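Local coordinates for cupin domain protein (Microcystis aeruginosa DIANCHI905, PDB 5ZBF), which binds iron(II) and 4-hydroxyphenylpyruvic acid and probably acts as an isomerase in the biosynthesis of the Choi moiety of aeruginosins, at residues P46-G51 / R101-L106; I75-A80 / S133-V138. All blocks are in the same frame, centred on the assembly; numbering follows the deposited sequence. Where two conformers were deposited one is given.

Followed from the N terminus, the chain of this bicupin first closes contact 1, where the end of strand 94-101 returns beside the start of strand 48-55 across a loop of 49 residues. Contact 2 begins inside that loop, on strand 74-78, and closes only at 133-138, where the second half of the chain is under way, so the two loops cross rather than nest. Strands 48-55 and 74-78 are sheet neighbours, and a probable hydrogen bond from Ala78 N to Gln49 O (2.8 Å) couples them. Contact 1 thus ties the chain back on itself beside the metal site, and contact 2 joins one half to the other.

Contact 1 (P46-G51 / R101-L106); sequences PESQIG and RITSSL. With FE2 (Fe (II) ion), chain C; ENO (3-(4-hydroxy-phenyl)pyruvic acid), chain B.
Ser48 and Thr103 meet hydroxyl to hydroxyl, OG to OG1 at 2.7 Å, in a hydrogen bond that either could donate. Thr103 offers OG1 because chi1 of 57° sets it between the backbone N and the carbonyl carbon, with CG2 alongside the serine hydroxyl. A water bonded to Ser48 OG (2.8 Å) also donates to Pro46 O and accepts from Thr103 N, so it bridges the two segments. Beside it, Ser48 and Arg101 form an antiparallel hydrogen-bonded pair: Arg101 N bonds to Ser48 O (3.0 Å) and Ser48 N to Arg101 O (2.8 Å). Ile102 lays CD1 obliquely across Pro46 CB (3.8 Å) and Glu47 CG (3.8 Å). Cut back to an alanine, Glu47 loses CG and the carboxylate, and a gap is likely to open beside Ile102 CD1, whose side-chain packing here would then rest on the proline. Arg101 sends its guanidinium elsewhere, to Glu210 and Thr27. Gln49, next along the strand from Ser48, points away from this seam and binds iron(II) with His43, His45 and His84, the metal site of the first cupin motif, where glutamine stands in for the more usual glutamate.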
loop_
_atom_site.group_PDB
_atom_site.type_symbol
_atom_site.label_atom_id
_atom_site.label_comp_id
_atom_site.label_asym_id
_atom_site.label_seq_id
_atom_site.Cartn_x
_atom_site.Cartn_y
_atom_site.Cartn_z
ATOM N N PRO A 46 14.704 -3.852 11.593
ATOM C CA PRO A 46 14.237 -5.232 11.710
ATOM C C PRO A 46 12.897 -5.479 11.015
ATOM O O PRO A 46 12.604 -6.616 10.644
ATOM C CB PRO A 46 14.127 -5.446 13.223
ATOM C CG PRO A 46 13.941 -4.087 13.794
ATOM C CD PRO A 46 14.645 -3.131 12.879
ATOM N N GLU A 47 12.099 -4.435 10.824
ATOM C CA GLU A 47 10.859 -4.589 10.067
ATOM C C GLU A 47 11.167 -4.825 8.595
ATOM O O GLU A 47 12.034 -4.155 8.009
ATOM C CB GLU A 47 9.958 -3.363 10.202
ATOM C CG GLU A 47 9.435 -3.114 11.615
ATOM C CD GLU A 47 10.403 -2.362 12.514
ATOM O OE1 GLU A 47 11.464 -1.899 12.033
ATOM O OE2 GLU A 47 10.097 -2.232 13.717
ATOM N N SER A 48 10.465 -5.793 8.013
ATOM C CA SER A 48 10.410 -5.948 6.565
ATOM C C SER A 48 9.564 -4.831 5.988
ATOM O O SER A 48 8.648 -4.326 6.651
ATOM C CB SER A 48 9.787 -7.286 6.187
ATOM O OG SER A 48 10.541 -8.360 6.706
ATOM N N GLN A 49 9.862 -4.465 4.749
ATOM C CA GLN A 49 9.251 -3.302 4.123
ATOM C C GLN A 49 8.934 -3.559 2.661
ATOM O O GLN A 49 9.725 -4.167 1.930
ATOM C CB GLN A 49 10.201 -2.112 4.249
ATOM C CG GLN A 49 9.721 -0.814 3.620
ATOM C CD GLN A 49 10.767 0.276 3.694
ATOM O OE1 GLN A 49 11.129 0.893 2.688
ATOM N NE2 GLN A 49 11.271 0.506 4.891
ATOM N N ILE A 50 7.764 -3.087 2.254
ATOM C CA ILE A 50 7.362 -3.057 0.857
ATOM C C ILE A 50 6.740 -1.704 0.578
ATOM O O ILE A 50 6.290 -1.032 1.501
ATOM C CB ILE A 50 6.319 -4.147 0.524
ATOM C CG1 ILE A 50 5.076 -4.021 1.423
ATOM C CG2 ILE A 50 6.941 -5.529 0.678
ATOM C CD1 ILE A 50 3.968 -5.001 1.106
ATOM N N GLY A 51 6.677 -1.324 -0.691
ATOM C CA GLY A 51 6.016 -0.084 -1.054
ATOM C C GLY A 51 5.928 0.157 -2.537
ATOM O O GLY A 51 6.499 -0.585 -3.319
ATOM N N ARG A 101 6.515 -4.266 8.817
ATOM C CA ARG A 101 6.021 -5.316 9.697
ATOM C C ARG A 101 7.173 -6.247 10.019
ATOM O O ARG A 101 7.975 -6.552 9.134
ATOM C CB ARG A 101 4.927 -6.104 8.978
ATOM C CG ARG A 101 4.292 -7.191 9.809
ATOM C CD ARG A 101 3.434 -8.096 8.957
ATOM N NE ARG A 101 2.890 -9.172 9.768
ATOM C CZ ARG A 101 1.860 -9.051 10.604
ATOM N NH1 ARG A 101 1.455 -10.109 11.289
ATOM N NH2 ARG A 101 1.227 -7.890 10.756
ATOM N N ILE A 102 7.273 -6.681 11.276
ATOM C CA ILE A 102 8.191 -7.762 11.635
ATOM C C ILE A 102 7.574 -9.047 11.100
ATOM O O ILE A 102 6.505 -9.457 11.556
ATOM C CB ILE A 102 8.397 -7.893 13.160
ATOM C CG1 ILE A 102 8.993 -6.608 13.747
ATOM C CG2 ILE A 102 9.286 -9.099 13.472
ATOM C CD1 ILE A 102 10.437 -6.354 13.372
ATOM N N THR A 103 8.235 -9.657 10.118
ATOM C CA THR A 103 7.699 -10.831 9.447
ATOM C C THR A 103 8.326 -12.124 9.918
ATOM O O THR A 103 9.455 -12.161 10.399
ATOM C CB THR A 103 7.889 -10.764 7.918
ATOM O OG1 THR A 103 9.279 -10.606 7.600
ATOM C CG2 THR A 103 7.089 -9.633 7.341
ATOM N N SER A 104 7.568 -13.200 9.752
ATOM C CA SER A 104 8.034 -14.543 10.043
ATOM C C SER A 104 8.340 -15.374 8.783
ATOM O O SER A 104 9.027 -16.397 8.874
ATOM C CB SER A 104 6.969 -15.263 10.875
ATOM O OG SER A 104 5.678 -15.105 10.294
ATOM N N SER A 105 7.848 -14.936 7.628
ATOM C CA SER A 105 7.918 -15.694 6.369
ATOM C C SER A 105 9.345 -15.889 5.853
ATOM O O SER A 105 10.245 -15.116 6.182
ATOM C CB SER A 105 7.110 -14.975 5.269
ATOM O OG SER A 105 5.772 -14.691 5.662
ATOM N N LEU A 106 9.532 -16.916 5.018
ATOM C CA LEU A 106 10.798 -17.146 4.315
ATOM C C LEU A 106 11.153 -15.969 3.395
ATOM O O LEU A 106 10.267 -15.240 2.983
ATOM C CB LEU A 106 10.735 -18.443 3.498
ATOM C CG LEU A 106 10.845 -19.721 4.321
ATOM C CD1 LEU A 106 10.525 -20.937 3.467
ATOM C CD2 LEU A 106 12.217 -19.836 4.958
HETATM FE FE FE2 C . 13.056 1.542 5.411
HETATM O O4 ENO B . 12.564 2.945 3.913
HETATM C C9 ENO B . 13.536 7.105 4.697
HETATM C C8 ENO B . 14.776 7.669 5.002
HETATM C C7 ENO B . 15.954 7.047 4.583
HETATM C C6 ENO B . 15.883 5.861 3.856
HETATM C C5 ENO B . 14.644 5.299 3.552
HETATM C C4 ENO B . 13.466 5.916 3.968
HETATM O O3 ENO B . 17.169 7.590 4.880
HETATM C C3 ENO B . 12.131 5.277 3.633
HETATM C C2 ENO B . 12.050 3.960 4.390
HETATM C C1 ENO B . 11.393 3.893 5.700
HETATM O O2 ENO B . 10.614 4.805 6.081
HETATM O O1 ENO B . 11.637 2.899 6.423
HETATM O O HOH W 1 10.878 -8.606 9.447
#

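Contact 2 (I75-A80 / S133-V138); sequences IHVADA and SWFEIV
Phe135 lies with the tip of its ring, CZ, against the CG2 methyl of Val77, 3.9 Å away, the two side chains approaching at a slant. Its chi1 of 60°, which tucks CG between the backbone N and the carbonyl carbon, aims the ring at strand 74-78. Ile75, in one of its two deposited conformers, comes from the opposite direction and sets CD1 3.6 Å from Phe135 CE1. The same methyl meets Ile137 tip to tip, CD1 to CD1 at 4.0 Å, so Ile75 would touch two residues that alternate along strand 135-142; resting on one conformer, both contacts are less certain. The segments of these strands run nearly antiparallel, at 167°, but their axes come no closer than 10.7 Å and no hydrogen bond passes directly between them. This is how a bicupin joins its halves here: strand 74-78 is part of the first cupin domain and strand 135-142 of the second half of the chain, and Ile50 of strand 48-55 adds a further apolar side chain against Ile75, Trp134 and Phe135. On the flank, Phe135 turns an edge to the indole of Trp134, placing CD2 3.6 Å above the indole plane and toward its rim. Trp134 NE1 in turn donates in the ring plane to a water at 2.9 Å, and that water donates to Asp79 OD1 at 3.0 Å, linking the segments by a polar bridge beside the apolar patch. Asp79 OD1 and Ser133 OG are 4.5 Å apart, and both are hydrogen-bonded to the hydroxyl of Ser108.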
loop_
_atom_site.group_PDB
_atom_site.type_symbol
_atom_site.label_atom_id
_atom_site.label_comp_id
_atom_site.label_asym_id
_atom_site.label_seq_id
_atom_site.Cartn_x
_atom_site.Cartn_y
_atom_site.Cartn_z
ATOM N N ILE A 75 6.683 -2.665 -7.088
ATOM C CA ILE A 75 6.707 -2.684 -5.643
ATOM C C ILE A 75 8.126 -3.063 -5.196
ATOM O O ILE A 75 8.718 -4.040 -5.655
ATOM C CB ILE A 75 5.536 -3.519 -5.032
ATOM C CG1 ILE A 75 5.971 -4.830 -4.390
ATOM C CG2 ILE A 75 4.406 -3.758 -6.034
ATOM C CD1 ILE A 75 6.019 -4.724 -2.890
ATOM N N HIS A 76 8.696 -2.225 -4.328
ATOM C CA HIS A 76 10.021 -2.523 -3.772
ATOM C C HIS A 76 9.833 -3.446 -2.579
ATOM O O HIS A 76 8.820 -3.364 -1.880
ATOM C CB HIS A 76 10.816 -1.247 -3.407
ATOM C CG HIS A 76 10.373 -0.575 -2.143
ATOM N ND1 HIS A 76 9.514 0.498 -2.138
ATOM C CD2 HIS A 76 10.688 -0.811 -0.846
ATOM C CE1 HIS A 76 9.309 0.894 -0.894
ATOM N NE2 HIS A 76 10.006 0.112 -0.089
ATOM N N VAL A 77 10.808 -4.329 -2.357
ATOM C CA VAL A 77 10.736 -5.314 -1.282
ATOM C C VAL A 77 12.085 -5.341 -0.558
ATOM O O VAL A 77 13.106 -5.713 -1.142
ATOM C CB VAL A 77 10.401 -6.722 -1.832
ATOM C CG1 VAL A 77 10.212 -7.727 -0.699
ATOM C CG2 VAL A 77 9.155 -6.687 -2.714
ATOM N N ALA A 78 12.083 -4.911 0.702
ATOM C CA ALA A 78 13.291 -4.915 1.534
ATOM C C ALA A 78 13.042 -5.813 2.739
ATOM O O ALA A 78 12.328 -5.427 3.674
ATOM C CB ALA A 78 13.622 -3.502 1.984
ATOM N N ASP A 79 13.614 -7.017 2.710
ATOM C CA ASP A 79 13.457 -7.948 3.826
ATOM C C ASP A 79 14.170 -7.437 5.080
ATOM O O ASP A 79 14.853 -6.422 5.027
ATOM C CB ASP A 79 13.965 -9.333 3.430
ATOM C CG ASP A 79 13.015 -10.054 2.466
ATOM O OD1 ASP A 79 11.846 -9.627 2.285
ATOM O OD2 ASP A 79 13.445 -11.060 1.888
ATOM N N ALA A 80 13.999 -8.150 6.194
ATOM C CA ALA A 80 14.487 -7.704 7.504
ATOM C C ALA A 80 15.964 -7.348 7.463
ATOM O O ALA A 80 16.777 -8.141 6.990
ATOM C CB ALA A 80 14.237 -8.779 8.555
ATOM N N SER A 133 6.345 -12.623 -0.579
ATOM C CA SER A 133 6.607 -13.614 0.458
ATOM C C SER A 133 5.655 -13.514 1.655
ATOM O O SER A 133 5.299 -14.549 2.228
ATOM C CB SER A 133 8.061 -13.516 0.926
ATOM O OG SER A 133 8.336 -12.263 1.517
ATOM N N TRP A 134 5.249 -12.286 2.016
ATOM C CA TRP A 134 4.358 -12.035 3.165
ATOM C C TRP A 134 3.113 -11.167 2.854
ATOM O O TRP A 134 2.396 -10.752 3.768
ATOM C CB TRP A 134 5.158 -11.415 4.330
ATOM C CG TRP A 134 5.835 -10.083 4.062
ATOM C CD1 TRP A 134 7.053 -9.885 3.482
ATOM C CD2 TRP A 134 5.352 -8.783 4.425
ATOM N NE1 TRP A 134 7.354 -8.547 3.443
ATOM C CE2 TRP A 134 6.325 -7.847 4.019
ATOM C CE3 TRP A 134 4.196 -8.322 5.059
ATOM C CZ2 TRP A 134 6.167 -6.478 4.211
ATOM C CZ3 TRP A 134 4.042 -6.956 5.258
ATOM C CH2 TRP A 134 5.022 -6.054 4.836
ATOM N N PHE A 135 2.829 -10.939 1.574
ATOM C CA PHE A 135 1.831 -9.953 1.180
ATOM C C PHE A 135 1.300 -10.218 -0.229
ATOM O O PHE A 135 1.962 -10.836 -1.048
ATOM C CB PHE A 135 2.456 -8.543 1.202
ATOM C CG PHE A 135 3.611 -8.408 0.263
ATOM C CD1 PHE A 135 3.427 -7.953 -1.036
ATOM C CD2 PHE A 135 4.883 -8.818 0.652
ATOM C CE1 PHE A 135 4.494 -7.879 -1.916
ATOM C CE2 PHE A 135 5.951 -8.745 -0.225
ATOM C CZ PHE A 135 5.758 -8.267 -1.510
ATOM N N GLU A 136 0.116 -9.692 -0.509
ATOM C CA GLU A 136 -0.370 -9.576 -1.876
ATOM C C GLU A 136 -0.884 -8.162 -2.069
ATOM O O GLU A 136 -1.601 -7.649 -1.216
ATOM C CB GLU A 136 -1.489 -10.582 -2.151
ATOM C CG GLU A 136 -2.033 -10.501 -3.565
ATOM C CD GLU A 136 -3.033 -11.594 -3.897
ATOM O OE1 GLU A 136 -3.570 -12.240 -2.972
ATOM O OE2 GLU A 136 -3.299 -11.796 -5.097
ATOM N N ILE A 137 -0.529 -7.544 -3.190
ATOM C CA ILE A 137 -1.043 -6.217 -3.528
ATOM C C ILE A 137 -1.974 -6.343 -4.731
ATOM O O ILE A 137 -1.643 -7.000 -5.709
ATOM C CB ILE A 137 0.103 -5.214 -3.780
ATOM C CG1 ILE A 137 0.883 -5.007 -2.467
ATOM C CG2 ILE A 137 -0.435 -3.880 -4.296
ATOM C CD1 ILE A 137 2.083 -4.103 -2.591
ATOM N N VAL A 138 -3.143 -5.723 -4.622
ATOM C CA VAL A 138 -4.155 -5.740 -5.671
ATOM C C VAL A 138 -4.575 -4.306 -5.956
ATOM O O VAL A 138 -4.933 -3.585 -5.044
ATOM C CB VAL A 138 -5.392 -6.550 -5.234
ATOM C CG1 VAL A 138 -6.414 -6.618 -6.369
ATOM C CG2 VAL A 138 -4.969 -7.941 -4.781
HETATM O O HOH W 2 9.839 -7.413 2.587
#